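Enterotoxin type A (Staphylococcus aureus, PDB 1ESF) acts as a superantigen and food-poisoning toxin, binding MHC class II molecules, in part through zinc, and T-cell receptors so that T cells are activated. Local coordinates at residues P126-L131 against N223-I228; Y92-A97 against Y205-L210; K83-Y88 against G109-H114. All coordinates share one frame; numbering follows the deposited sequence.

Contact 1 of 3, residues P126-L131 against N223-I228; sequences PINLWL and NMHIDI. With CD (cadmium ion), chain C.
D227 OD1 takes a hydrogen bond from N128 ND2 at 2.8 Å, while the other oxygen of the same carboxylate, OD2, binds the cadmium ion at 2.4 Å. The amide and carboxylate lie nearly coplanar, 15° apart, and the N-H, bent only moderately (158°), meets OD1 close to the line of its C-O bond. The parallel register sets N128 beside D227, and with CG of each anti to its carbonyl carbon the two flat ends run alongside each other. H225, two residues before D227 and on the same side of the strand, supplies NE2 to the metal at 2.3 Å; OD1 of D227 lies at the edge of its imidazole, in the ring plane. H187 and S1 complete the metal site. W130 reaches back along this face, its CZ3 edge 4.0 Å from D227 OD1.

The strands run parallel, 7° apart, in the beta-grasp domain. The register pairs I127 with I226, N128 with D227 and L129 with I228; the ladder includes N128 N to I226 O at 2.8 Å. Isoleucine and leucine, being apolar, fill the other face, which helix 152-167 touches through L129: I127 CG2 rests 3.7 Å from I228 CD1, and L129 CD1 touches I228 CG2.

Asparagine suits its place: a neutral amide can donate to the carboxylate and probably does not compete with it for the metal. By holding OD1, N128 probably helps fix the carboxylate's rotation, as a second-shell residue of a site that here carries cadmium and natively binds zinc, the ion needed for the toxin's interaction with MHC class II.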
loop_
_atom_site.group_PDB
_atom_site.type_symbol
_atom_site.label_atom_id
_atom_site.label_comp_id
_atom_site.label_asym_id
_atom_site.label_seq_id
_atom_site.Cartn_x
_atom_site.Cartn_y
_atom_site.Cartn_z
ATOM N N PRO A 126 2.144 -6.971 -14.571
ATOM C CA PRO A 126 2.840 -6.093 -15.516
ATOM C C PRO A 126 2.745 -4.618 -15.107
ATOM O O PRO A 126 1.696 -4.182 -14.651
ATOM C CB PRO A 126 2.079 -6.317 -16.825
ATOM C CG PRO A 126 1.365 -7.623 -16.623
ATOM C CD PRO A 126 0.995 -7.636 -15.200
ATOM N N ILE A 127 3.817 -3.855 -15.299
ATOM C CA ILE A 127 3.814 -2.436 -14.975
ATOM C C ILE A 127 4.238 -1.607 -16.211
ATOM O O ILE A 127 5.257 -1.950 -16.846
ATOM C CB ILE A 127 4.847 -2.148 -13.864
ATOM C CG1 ILE A 127 4.491 -2.930 -12.586
ATOM C CG2 ILE A 127 5.005 -0.636 -13.649
ATOM C CD1 ILE A 127 5.557 -2.923 -11.556
ATOM N N ASN A 128 3.458 -0.578 -16.572
ATOM C CA ASN A 128 3.793 0.339 -17.689
ATOM C C ASN A 128 4.329 1.555 -16.980
ATOM O O ASN A 128 3.638 2.086 -16.140
ATOM C CB ASN A 128 2.560 0.814 -18.444
ATOM C CG ASN A 128 1.934 -0.254 -19.264
ATOM O OD1 ASN A 128 2.626 -1.094 -19.803
ATOM N ND2 ASN A 128 0.619 -0.233 -19.384
ATOM N N LEU A 129 5.541 1.996 -17.278
ATOM C CA LEU A 129 6.057 3.160 -16.600
ATOM C C LEU A 129 6.498 4.258 -17.583
ATOM O O LEU A 129 7.186 3.981 -18.572
ATOM C CB LEU A 129 7.229 2.764 -15.700
ATOM C CG LEU A 129 7.749 3.945 -14.840
ATOM C CD1 LEU A 129 8.234 3.399 -13.557
ATOM C CD2 LEU A 129 8.840 4.862 -15.481
ATOM N N TRP A 130 6.081 5.488 -17.316
ATOM C CA TRP A 130 6.459 6.622 -18.113
ATOM C C TRP A 130 7.186 7.639 -17.270
ATOM O O TRP A 130 6.685 8.016 -16.209
ATOM C CB TRP A 130 5.228 7.336 -18.695
ATOM C CG TRP A 130 4.651 6.604 -19.772
ATOM C CD1 TRP A 130 5.017 6.661 -21.079
ATOM C CD2 TRP A 130 3.617 5.633 -19.683
ATOM N NE1 TRP A 130 4.275 5.767 -21.823
ATOM C CE2 TRP A 130 3.395 5.125 -20.987
ATOM C CE3 TRP A 130 2.823 5.142 -18.621
ATOM C CZ2 TRP A 130 2.431 4.159 -21.263
ATOM C CZ3 TRP A 130 1.856 4.184 -18.899
ATOM C CH2 TRP A 130 1.663 3.703 -20.203
ATOM N N LEU A 131 8.310 8.150 -17.771
ATOM C CA LEU A 131 9.032 9.209 -17.070
ATOM C C LEU A 131 9.052 10.379 -18.019
ATOM O O LEU A 131 9.629 10.294 -19.066
ATOM C CB LEU A 131 10.444 8.789 -16.750
ATOM C CG LEU A 131 11.289 9.833 -16.026
ATOM C CD1 LEU A 131 10.746 10.279 -14.672
ATOM C CD2 LEU A 131 12.620 9.158 -15.824
ATOM N N ASN A 223 -5.847 -10.167 -15.173
ATOM C CA ASN A 223 -6.350 -9.211 -16.183
ATOM C C ASN A 223 -6.190 -7.736 -15.862
ATOM O O ASN A 223 -6.966 -6.885 -16.346
ATOM C CB ASN A 223 -7.833 -9.464 -16.484
ATOM C CG ASN A 223 -8.145 -9.362 -17.931
ATOM O OD1 ASN A 223 -7.687 -8.452 -18.635
ATOM N ND2 ASN A 223 -8.891 -10.326 -18.413
ATOM N N MET A 224 -5.210 -7.429 -15.025
ATOM C CA MET A 224 -4.955 -6.049 -14.673
ATOM C C MET A 224 -3.456 -5.840 -14.728
ATOM O O MET A 224 -2.681 -6.789 -14.849
ATOM C CB MET A 224 -5.505 -5.705 -13.300
ATOM C CG MET A 224 -4.772 -6.382 -12.202
ATOM S SD MET A 224 -3.610 -5.308 -11.387
ATOM C CE MET A 224 -3.686 -6.105 -9.910
ATOM N N HIS A 225 -3.091 -4.567 -14.772
ATOM C CA HIS A 225 -1.710 -4.127 -14.828
ATOM C C HIS A 225 -1.670 -2.771 -14.113
ATOM O O HIS A 225 -2.705 -2.173 -13.765
ATOM C CB HIS A 225 -1.226 -4.026 -16.281
ATOM C CG HIS A 225 -1.997 -3.044 -17.096
ATOM N ND1 HIS A 225 -3.048 -3.409 -17.905
ATOM C CD2 HIS A 225 -1.856 -1.713 -17.249
ATOM C CE1 HIS A 225 -3.519 -2.350 -18.529
ATOM N NE2 HIS A 225 -2.807 -1.309 -18.154
ATOM N N ILE A 226 -0.454 -2.308 -13.882
ATOM C CA ILE A 226 -0.227 -1.074 -13.178
ATOM C C ILE A 226 0.359 -0.078 -14.182
ATOM O O ILE A 226 1.175 -0.469 -15.006
ATOM C CB ILE A 226 0.793 -1.368 -12.007
ATOM C CG1 ILE A 226 0.161 -2.293 -10.924
ATOM C CG2 ILE A 226 1.352 -0.076 -11.399
ATOM C CD1 ILE A 226 1.135 -2.730 -9.869
ATOM N N ASP A 227 -0.153 1.161 -14.177
ATOM C CA ASP A 227 0.393 2.256 -14.996
ATOM C C ASP A 227 1.003 3.247 -14.048
ATOM O O ASP A 227 0.357 3.660 -13.081
ATOM C CB ASP A 227 -0.690 2.971 -15.758
ATOM C CG ASP A 227 -1.390 2.072 -16.686
ATOM O OD1 ASP A 227 -0.723 1.403 -17.498
ATOM O OD2 ASP A 227 -2.615 2.044 -16.608
ATOM N N ILE A 228 2.253 3.607 -14.280
ATOM C CA ILE A 228 2.937 4.574 -13.402
ATOM C C ILE A 228 3.393 5.764 -14.259
ATOM O O ILE A 228 3.999 5.550 -15.305
ATOM C CB ILE A 228 4.192 3.960 -12.632
ATOM C CG1 ILE A 228 3.750 2.752 -11.753
ATOM C CG2 ILE A 228 4.885 5.075 -11.800
ATOM C CD1 ILE A 228 4.876 2.012 -11.021
HETATM CD CD CD C . -3.415 0.901 -18.586
#

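Contact 2 of 3, residues Y92-A97 against Y205-L210; sequences YGYQCA and YSNTLL
The ring of Y92 has one face laid against the start of helix 206-209: N207 CA stands over it, 4.0 Å from the ring centroid and 24° off the normal, a CH-pi contact, with the S206 carbonyl over the same face. L210 CD1 approaches this ring obliquely, 3.9 Å from Y92 CD2. The one aromatic pair is edge-to-face, the CD2-CE2 edge of Y94 directed at the face of Y205, with planes 58° apart and CE2 3.7 Å from Y205 CG. Q95 CG lies over one face of the Y94 ring.

Y92 holds CG between its backbone N and carbonyl carbon, which turns the ring along the helix backbone, while its CB packs on S206 CB at 3.6 Å. Small serine suits that spot, since the tyrosine can come close to the helix backbone. N207 turns its amide from the Y92 ring toward Q95; OD1 lies 3.1 Å from Q95 CG, and the two amide planes are 85° apart. No hydrogen bond crosses the contact, which rests on the Y92 ring packed against helix backbone, the tyrosine pair, a methyl of L210 and carbon atoms of polar side chains.

A type II turn from G93 to C96 presents Y94 and Q95 to the helix, whose N-cap residue is Y205.

The contact joins the OB-fold domain to the beta-grasp domain: the turn follows strand 85-92 and is tied by the C96-C106 disulfide to strand 104-113, whose Y108 touches L210, while I29 of helix 22-32 packs on S206, L209 and L210.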
loop_
_atom_site.group_PDB
_atom_site.type_symbol
_atom_site.label_atom_id
_atom_site.label_comp_id
_atom_site.label_asym_id
_atom_site.label_seq_id
_atom_site.Cartn_x
_atom_site.Cartn_y
_atom_site.Cartn_z
ATOM N N TYR A 92 2.903 0.110 12.084
ATOM C CA TYR A 92 3.633 1.137 12.807
ATOM C C TYR A 92 3.404 1.009 14.300
ATOM O O TYR A 92 2.462 0.342 14.746
ATOM C CB TYR A 92 3.203 2.509 12.322
ATOM C CG TYR A 92 1.728 2.842 12.522
ATOM C CD1 TYR A 92 1.298 3.465 13.697
ATOM C CD2 TYR A 92 0.771 2.558 11.532
ATOM C CE1 TYR A 92 0.024 3.786 13.879
ATOM C CE2 TYR A 92 -0.530 2.892 11.727
ATOM C CZ TYR A 92 -0.889 3.513 12.908
ATOM O OH TYR A 92 -2.175 3.909 13.142
ATOM N N GLY A 93 4.231 1.684 15.077
ATOM C CA GLY A 93 4.084 1.627 16.521
ATOM C C GLY A 93 3.795 2.992 17.129
ATOM O O GLY A 93 3.159 3.080 18.199
ATOM N N TYR A 94 4.226 4.056 16.438
ATOM C CA TYR A 94 4.038 5.419 16.909
ATOM C C TYR A 94 2.588 5.750 16.823
ATOM O O TYR A 94 2.017 5.703 15.758
ATOM C CB TYR A 94 4.811 6.447 16.055
ATOM C CG TYR A 94 4.684 7.897 16.555
ATOM C CD1 TYR A 94 5.038 8.231 17.868
ATOM C CD2 TYR A 94 4.171 8.925 15.736
ATOM C CE1 TYR A 94 4.882 9.552 18.365
ATOM C CE2 TYR A 94 4.012 10.250 16.226
ATOM C CZ TYR A 94 4.369 10.549 17.547
ATOM O OH TYR A 94 4.211 11.815 18.089
ATOM N N GLN A 95 2.008 6.113 17.958
ATOM C CA GLN A 95 0.608 6.522 18.053
ATOM C C GLN A 95 -0.340 5.353 18.094
ATOM O O GLN A 95 -1.552 5.527 18.073
ATOM C CB GLN A 95 0.228 7.416 16.877
ATOM C CG GLN A 95 1.252 8.481 16.561
ATOM C CD GLN A 95 1.058 9.705 17.377
ATOM O OE1 GLN A 95 1.037 10.810 16.840
ATOM N NE2 GLN A 95 0.899 9.535 18.683
ATOM N N CYS A 96 0.218 4.167 18.206
ATOM C CA CYS A 96 -0.596 2.983 18.245
ATOM C C CYS A 96 -1.079 2.666 19.677
ATOM O O CYS A 96 -0.279 2.692 20.627
ATOM C CB CYS A 96 0.181 1.820 17.634
ATOM S SG CYS A 96 -0.800 0.312 17.502
ATOM N N ALA A 97 -2.382 2.325 19.776
ATOM C CA ALA A 97 -3.135 1.962 21.006
ATOM C C ALA A 97 -4.153 0.826 20.779
ATOM O O ALA A 97 -4.739 0.775 19.700
ATOM C CB ALA A 97 -3.914 3.184 21.473
ATOM N N TYR A 205 3.557 11.506 9.810
ATOM C CA TYR A 205 3.846 10.239 10.482
ATOM C C TYR A 205 3.003 9.125 9.905
ATOM O O TYR A 205 1.943 9.369 9.328
ATOM C CB TYR A 205 3.528 10.327 11.976
ATOM C CG TYR A 205 4.408 11.254 12.699
ATOM C CD1 TYR A 205 5.750 10.949 12.866
ATOM C CD2 TYR A 205 3.958 12.491 13.084
ATOM C CE1 TYR A 205 6.647 11.868 13.377
ATOM C CE2 TYR A 205 4.845 13.436 13.606
ATOM C CZ TYR A 205 6.198 13.120 13.740
ATOM O OH TYR A 205 7.121 14.064 14.173
ATOM N N SER A 206 3.432 7.893 10.179
ATOM C CA SER A 206 2.739 6.668 9.740
ATOM C C SER A 206 1.242 6.553 10.140
ATOM O O SER A 206 0.408 6.022 9.381
ATOM C CB SER A 206 3.502 5.453 10.281
ATOM O OG SER A 206 4.863 5.482 9.940
ATOM N N ASN A 207 0.891 7.046 11.319
ATOM C CA ASN A 207 -0.468 6.921 11.713
ATOM C C ASN A 207 -1.362 7.612 10.753
ATOM O O ASN A 207 -2.498 7.214 10.575
ATOM C CB ASN A 207 -0.693 7.304 13.174
ATOM C CG ASN A 207 -0.332 8.701 13.474
ATOM O OD1 ASN A 207 0.815 9.042 13.581
ATOM N ND2 ASN A 207 -1.323 9.530 13.627
ATOM N N THR A 208 -0.854 8.578 10.007
ATOM C CA THR A 208 -1.733 9.226 9.038
ATOM C C THR A 208 -1.355 8.985 7.586
ATOM O O THR A 208 -2.211 9.074 6.705
ATOM C CB THR A 208 -1.896 10.780 9.260
ATOM O OG1 THR A 208 -0.623 11.453 9.125
ATOM C CG2 THR A 208 -2.511 11.071 10.648
ATOM N N LEU A 209 -0.086 8.688 7.314
ATOM C CA LEU A 209 0.355 8.485 5.923
ATOM C C LEU A 209 -0.225 7.218 5.368
ATOM O O LEU A 209 -0.559 7.142 4.189
ATOM C CB LEU A 209 1.890 8.474 5.809
ATOM C CG LEU A 209 2.590 9.825 5.972
ATOM C CD1 LEU A 209 4.043 9.569 6.187
ATOM C CD2 LEU A 209 2.356 10.756 4.809
ATOM N N LEU A 210 -0.431 6.262 6.263
ATOM C CA LEU A 210 -0.969 4.953 5.910
ATOM C C LEU A 210 -2.486 4.821 5.903
ATOM O O LEU A 210 -2.992 3.764 5.582
ATOM C CB LEU A 210 -0.359 3.894 6.836
ATOM C CG LEU A 210 1.162 3.717 6.709
ATOM C CD1 LEU A 210 1.631 2.754 7.713
ATOM C CD2 LEU A 210 1.500 3.153 5.358
#

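Contact 3 of 3, residues K83-Y88 against G109-H114; sequences KKVDLY and GGVTLH
D86 leaves its strand with CB 3.6 Å from T112 OG1, and CG, anti to the carbonyl carbon (chi1 -69°), swings the carboxylate across toward H114. OD1 accepts a hydrogen bond from H114 ND1 at 2.9 Å; the histidine approaches on the syn side, 21° out of the carboxylate plane, and OD1 lies at the imidazole edge, in the ring plane. The two flat groups are steeply inclined, 76° apart. OD2 receives a bond from a water at 2.6 Å, and this water also donates to L113 O while accepting from T112 OG1. A carboxylate suits this buried place because each oxygen finds donors: OD1 is also met by the backbone N of N40, on the adjoining strand 35-41. Such a setting would probably favour a charged aspartate.

The two segments belong to the antiparallel hairpin of strands 85-92 and 104-113 in the OB-fold domain. D86 and T112 form a hydrogen-bonded pair, with D86 N to T112 O at 2.8 Å, flanked by the non-hydrogen-bonded pairs V85 with L113 and L87 with V111. Toward one end of the ladder, H114 N bonds to K84 O at 3.0 Å.

Beta-branched valines suit extended strands and bring compact methyls together, V111 CG1 lying 3.6 Å from V85 CB. Y80 of helix 74-80 touches V85, V111 and L113. At the other end Y88 N bonds to G110 O at 2.9 Å; the positive phi of G110 favours glycine, and Y88 O, buried with no partner in the model, lies close to where a CB would stand.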
loop_
_atom_site.group_PDB
_atom_site.type_symbol
_atom_site.label_atom_id
_atom_site.label_comp_id
_atom_site.label_asym_id
_atom_site.label_seq_id
_atom_site.Cartn_x
_atom_site.Cartn_y
_atom_site.Cartn_z
ATOM N N LYS A 83 -13.040 -15.225 10.729
ATOM C CA LYS A 83 -12.729 -15.985 9.532
ATOM C C LYS A 83 -11.235 -16.246 9.461
ATOM O O LYS A 83 -10.440 -15.786 10.298
ATOM C CB LYS A 83 -13.103 -15.226 8.250
ATOM C CG LYS A 83 -14.532 -14.817 8.072
ATOM C CD LYS A 83 -15.479 -15.989 8.122
ATOM C CE LYS A 83 -16.869 -15.470 8.560
ATOM N NZ LYS A 83 -17.843 -16.487 9.147
ATOM N N LYS A 84 -10.883 -17.093 8.501
ATOM C CA LYS A 84 -9.494 -17.382 8.226
ATOM C C LYS A 84 -9.127 -16.307 7.212
ATOM O O LYS A 84 -9.842 -16.124 6.223
ATOM C CB LYS A 84 -9.300 -18.745 7.642
ATOM C CG LYS A 84 -8.070 -19.234 8.213
ATOM C CD LYS A 84 -8.282 -19.516 9.674
ATOM C CE LYS A 84 -8.338 -20.981 9.830
ATOM N NZ LYS A 84 -9.269 -21.486 8.758
ATOM N N VAL A 85 -8.059 -15.573 7.510
ATOM C CA VAL A 85 -7.600 -14.427 6.709
ATOM C C VAL A 85 -6.104 -14.459 6.449
ATOM O O VAL A 85 -5.393 -15.111 7.205
ATOM C CB VAL A 85 -7.917 -13.055 7.513
ATOM C CG1 VAL A 85 -9.405 -12.888 7.783
ATOM C CG2 VAL A 85 -7.189 -13.015 8.880
ATOM N N ASP A 86 -5.639 -13.773 5.389
ATOM C CA ASP A 86 -4.205 -13.626 5.081
ATOM C C ASP A 86 -3.907 -12.152 5.337
ATOM O O ASP A 86 -4.776 -11.333 5.168
ATOM C CB ASP A 86 -3.889 -13.890 3.594
ATOM C CG ASP A 86 -4.054 -15.353 3.192
ATOM O OD1 ASP A 86 -3.820 -16.187 4.046
ATOM O OD2 ASP A 86 -4.404 -15.691 2.045
ATOM N N LEU A 87 -2.699 -11.799 5.710
ATOM C CA LEU A 87 -2.392 -10.421 5.954
ATOM C C LEU A 87 -1.165 -9.929 5.219
ATOM O O LEU A 87 -0.147 -10.590 5.217
ATOM C CB LEU A 87 -2.168 -10.179 7.423
ATOM C CG LEU A 87 -3.357 -10.340 8.378
ATOM C CD1 LEU A 87 -3.462 -11.766 8.924
ATOM C CD2 LEU A 87 -3.113 -9.417 9.502
ATOM N N TYR A 88 -1.263 -8.747 4.611
ATOM C CA TYR A 88 -0.146 -8.132 3.926
ATOM C C TYR A 88 -0.282 -6.595 3.960
ATOM O O TYR A 88 -1.049 -6.014 3.183
ATOM C CB TYR A 88 -0.079 -8.628 2.485
ATOM C CG TYR A 88 1.226 -8.311 1.778
ATOM C CD1 TYR A 88 1.733 -6.982 1.691
ATOM C CD2 TYR A 88 1.941 -9.323 1.177
ATOM C CE1 TYR A 88 2.915 -6.711 1.027
ATOM C CE2 TYR A 88 3.116 -9.055 0.504
ATOM C CZ TYR A 88 3.599 -7.759 0.434
ATOM O OH TYR A 88 4.777 -7.583 -0.248
ATOM N N GLY A 109 -6.080 -1.829 7.120
ATOM C CA GLY A 109 -6.500 -2.814 6.141
ATOM C C GLY A 109 -5.471 -3.899 6.002
ATOM O O GLY A 109 -4.853 -4.304 6.994
ATOM N N GLY A 110 -5.275 -4.351 4.764
ATOM C CA GLY A 110 -4.322 -5.434 4.468
ATOM C C GLY A 110 -4.787 -6.888 4.723
ATOM O O GLY A 110 -4.007 -7.796 4.723
ATOM N N VAL A 111 -6.085 -7.101 4.821
ATOM C CA VAL A 111 -6.687 -8.366 5.116
ATOM C C VAL A 111 -7.495 -8.884 3.957
ATOM O O VAL A 111 -8.312 -8.184 3.404
ATOM C CB VAL A 111 -7.599 -8.175 6.368
ATOM C CG1 VAL A 111 -8.265 -9.515 6.832
ATOM C CG2 VAL A 111 -6.757 -7.581 7.503
ATOM N N THR A 112 -7.258 -10.131 3.587
ATOM C CA THR A 112 -8.004 -10.765 2.533
ATOM C C THR A 112 -8.419 -12.117 3.112
ATOM O O THR A 112 -7.760 -12.644 3.995
ATOM C CB THR A 112 -7.158 -11.037 1.293
ATOM O OG1 THR A 112 -5.906 -11.563 1.706
ATOM C CG2 THR A 112 -6.980 -9.784 0.451
ATOM N N LEU A 113 -9.529 -12.648 2.643
ATOM C CA LEU A 113 -10.018 -13.958 3.074
ATOM C C LEU A 113 -9.047 -15.040 2.541
ATOM O O LEU A 113 -8.548 -14.952 1.406
ATOM C CB LEU A 113 -11.465 -14.138 2.596
ATOM C CG LEU A 113 -12.538 -13.374 3.416
ATOM C CD1 LEU A 113 -13.903 -13.469 2.745
ATOM C CD2 LEU A 113 -12.619 -13.888 4.851
ATOM N N HIS A 114 -8.723 -16.008 3.403
ATOM C CA HIS A 114 -7.760 -17.039 3.077
ATOM C C HIS A 114 -8.237 -18.172 2.188
ATOM O O HIS A 114 -7.473 -18.696 1.333
ATOM C CB HIS A 114 -7.174 -17.633 4.338
ATOM C CG HIS A 114 -6.363 -18.871 4.093
ATOM N ND1 HIS A 114 -4.984 -18.868 4.050
ATOM C CD2 HIS A 114 -6.739 -20.144 3.815
ATOM C CE1 HIS A 114 -4.543 -20.076 3.743
ATOM N NE2 HIS A 114 -5.591 -20.865 3.595
HETATM O O HOH W 1 -6.152 -14.130 0.848
#

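Contacts 2 and 3 adjoin in sequence along the hairpin of strands 85-92 and 104-113, yet their centres are 20 Å apart: contact 3 pairs its strands within the OB-fold domain, while contact 2, at the end of strand 85-92, meets a helix of the beta-grasp domain. Contact 1 lies wholly in that second domain, and it alone of the three holds metal ligands. Its centre is 29 Å from that of contact 2, on opposite sides of the chain's centre, with nearest atoms about 16 Å apart, and 25 Å from that of contact 3, with nearest atoms about 11 Å apart. The interdomain contact is thus well separated from the metal site.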